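Local coordinates for ribulose bisphosphate carboxylase (Hyperthermus butylicus DSM 5456, PDB 6HUN), which probably adds carbon dioxide and water to ribulose 1,5-bisphosphate, giving two molecules of 3-phosphoglycerate in an archaeal AMP degradation pathway, at residues V44-P49 / D96-V101. Numbering follows the deposited sequence.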
loop_
_atom_site.group_PDB
_atom_site.type_symbol
_atom_site.label_atom_id
_atom_site.label_comp_id
_atom_site.label_asym_id
_atom_site.label_seq_id
_atom_site.Cartn_x
_atom_site.Cartn_y
_atom_site.Cartn_z
ATOM N N VAL A 44 9.530 16.730 -4.807
ATOM C CA VAL A 44 8.712 17.730 -5.470
ATOM C C VAL A 44 7.240 17.323 -5.355
ATOM O O VAL A 44 6.846 16.204 -5.740
ATOM C CB VAL A 44 9.151 17.990 -6.916
ATOM C CG1 VAL A 44 9.256 16.697 -7.695
ATOM C CG2 VAL A 44 8.179 18.968 -7.548
ATOM N N PHE A 45 6.469 18.190 -4.727
ATOM C CA PHE A 45 5.067 17.953 -4.395
ATOM C C PHE A 45 4.225 18.882 -5.243
ATOM O O PHE A 45 4.604 20.029 -5.462
ATOM C CB PHE A 45 4.753 18.261 -2.915
ATOM C CG PHE A 45 5.516 17.432 -1.920
ATOM C CD1 PHE A 45 5.151 16.112 -1.644
ATOM C CD2 PHE A 45 6.528 17.990 -1.171
ATOM C CE1 PHE A 45 5.869 15.382 -0.650
ATOM C CE2 PHE A 45 7.221 17.272 -0.242
ATOM C CZ PHE A 45 6.897 15.937 0.019
ATOM N N ARG A 46 3.054 18.418 -5.654
ATOM C CA ARG A 46 2.054 19.311 -6.235
ATOM C C ARG A 46 0.981 19.559 -5.170
ATOM O O ARG A 46 0.296 18.621 -4.754
ATOM C CB ARG A 46 1.465 18.687 -7.502
ATOM C CG ARG A 46 0.396 19.622 -8.103
ATOM C CD ARG A 46 -0.137 19.003 -9.444
ATOM N NE ARG A 46 -0.989 19.967 -10.156
ATOM C CZ ARG A 46 -1.376 19.789 -11.418
ATOM N NH1 ARG A 46 -0.990 18.698 -12.082
ATOM N NH2 ARG A 46 -2.133 20.719 -12.031
ATOM N N VAL A 47 0.880 20.796 -4.696
ATOM C CA VAL A 47 0.170 21.125 -3.455
ATOM C C VAL A 47 -0.992 22.023 -3.815
ATOM O O VAL A 47 -0.795 23.081 -4.442
ATOM C CB VAL A 47 1.082 21.844 -2.435
ATOM C CG1 VAL A 47 0.344 22.152 -1.126
ATOM C CG2 VAL A 47 2.407 21.036 -2.201
ATOM N N THR A 48 -2.182 21.613 -3.405
ATOM C CA THR A 48 -3.390 22.426 -3.452
ATOM C C THR A 48 -3.786 22.785 -2.018
ATOM O O THR A 48 -4.361 21.943 -1.291
ATOM C CB THR A 48 -4.530 21.700 -4.158
ATOM O OG1 THR A 48 -4.122 21.305 -5.475
ATOM C CG2 THR A 48 -5.761 22.623 -4.250
ATOM N N PRO A 49 -3.472 23.981 -1.562
ATOM C CA PRO A 49 -3.813 24.350 -0.180
ATOM C C PRO A 49 -5.309 24.372 -0.004
ATOM O O PRO A 49 -6.063 24.661 -0.936
ATOM C CB PRO A 49 -3.204 25.747 -0.029
ATOM C CG PRO A 49 -2.271 25.899 -1.228
ATOM C CD PRO A 49 -2.871 25.107 -2.314
ATOM N N ASP A 96 -3.439 27.095 -11.508
ATOM C CA ASP A 96 -4.712 26.412 -11.432
ATOM C C ASP A 96 -5.164 26.225 -9.994
ATOM O O ASP A 96 -6.111 25.481 -9.758
ATOM C CB ASP A 96 -4.643 25.047 -12.115
ATOM C CG ASP A 96 -3.743 24.056 -11.365
ATOM O OD1 ASP A 96 -2.892 24.511 -10.542
ATOM O OD2 ASP A 96 -3.938 22.839 -11.576
ATOM N N GLY A 97 -4.535 26.888 -9.037
ATOM C CA GLY A 97 -4.819 26.618 -7.646
ATOM C C GLY A 97 -3.813 25.710 -6.960
ATOM O O GLY A 97 -3.868 25.563 -5.718
ATOM N N SER A 98 -2.907 25.088 -7.719
ATOM C CA SER A 98 -1.894 24.215 -7.159
ATOM C C SER A 98 -0.511 24.747 -7.517
ATOM O O SER A 98 -0.338 25.537 -8.460
ATOM C CB SER A 98 -2.096 22.763 -7.649
ATOM O OG SER A 98 -1.772 22.662 -9.020
ATOM N N TRP A 99 0.460 24.360 -6.701
ATOM C CA TRP A 99 1.841 24.780 -6.819
ATOM C C TRP A 99 2.736 23.550 -6.823
ATOM O O TRP A 99 2.433 22.537 -6.176
ATOM C CB TRP A 99 2.223 25.661 -5.649
ATOM C CG TRP A 99 1.429 26.945 -5.526
ATOM C CD1 TRP A 99 0.074 27.102 -5.359
ATOM C CD2 TRP A 99 1.978 28.242 -5.570
ATOM N NE1 TRP A 99 -0.236 28.427 -5.293
ATOM C CE2 TRP A 99 0.915 29.156 -5.418
ATOM C CE3 TRP A 99 3.272 28.724 -5.691
ATOM C CZ2 TRP A 99 1.112 30.505 -5.383
ATOM C CZ3 TRP A 99 3.471 30.066 -5.683
ATOM C CH2 TRP A 99 2.400 30.953 -5.531
ATOM N N LEU A 100 3.858 23.640 -7.518
ATOM C CA LEU A 100 4.942 22.715 -7.244
ATOM C C LEU A 100 5.747 23.288 -6.090
ATOM O O LEU A 100 6.104 24.482 -6.082
ATOM C CB LEU A 100 5.830 22.467 -8.470
ATOM C CG LEU A 100 5.106 21.752 -9.627
ATOM C CD1 LEU A 100 6.052 21.609 -10.880
ATOM C CD2 LEU A 100 4.665 20.347 -9.242
ATOM N N VAL A 101 6.066 22.431 -5.132
ATOM C CA VAL A 101 6.888 22.789 -3.997
ATOM C C VAL A 101 8.041 21.810 -3.922
ATOM O O VAL A 101 7.830 20.597 -3.836
ATOM C CB VAL A 101 6.105 22.787 -2.667
ATOM C CG1 VAL A 101 7.050 23.174 -1.517
ATOM C CG2 VAL A 101 4.926 23.734 -2.734
#
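In the sheet of the Rubisco N-terminal domain, strands 41-49 and 99-105 run antiparallel as neighbours, and the segments 44-49 and 96-101 show how such a pair can be reinforced where one strand emerges from a turn. F45 and V101 form one hydrogen-bonded pair, with F45 N 2.9 Å from V101 O and V101 N donating back to F45 O; V47 and W99 form the next in the same way. Between them lies the non-hydrogen-bonded pair R46 and L100.

On the face of F45, V47, W99 and V101, CG2 of V47 meets CG2 of V101 at 3.7 Å. I55 and I62 of helix 55-65 cover F45, V47 and W99, while V101 packs on A88 and F91 of strand 87-93. On the face of R46 and L100, an apolar contact, L100 CD2 on R46 CB at 4.0 Å, lies beside a polar one. The R46 side chain leaves with CG anti to the backbone N (chi1 179°) and stays extended to NE, which carries the guanidinium to S98 and D96, in the turn that precedes the neighbouring strand. Both meet it at its edge: NE gives a nearly straight bond to S98 OG, 3.0 Å away and almost in the guanidinium plane, while NH2 makes a salt bridge with D96 OD2 at 2.8 Å. The latter is more bent, 137° at the hydrogen, and meets OD2 on its syn side but well out of the carboxylate plane.

D96 is itself held by an Asx turn. Its OD1 accepts from S98 N, above the carboxylate plane, and on its syn lone pair from S98 OG at 2.6 Å. These bonds and the one to OD2 probably limit the carboxylate's rotation and help hold it towards the arginine. The turn, whose residues make no backbone hydrogen bond to 44-49, is thus tied to it by side-chain bonds and charge, and the backbone pairing takes over at W99.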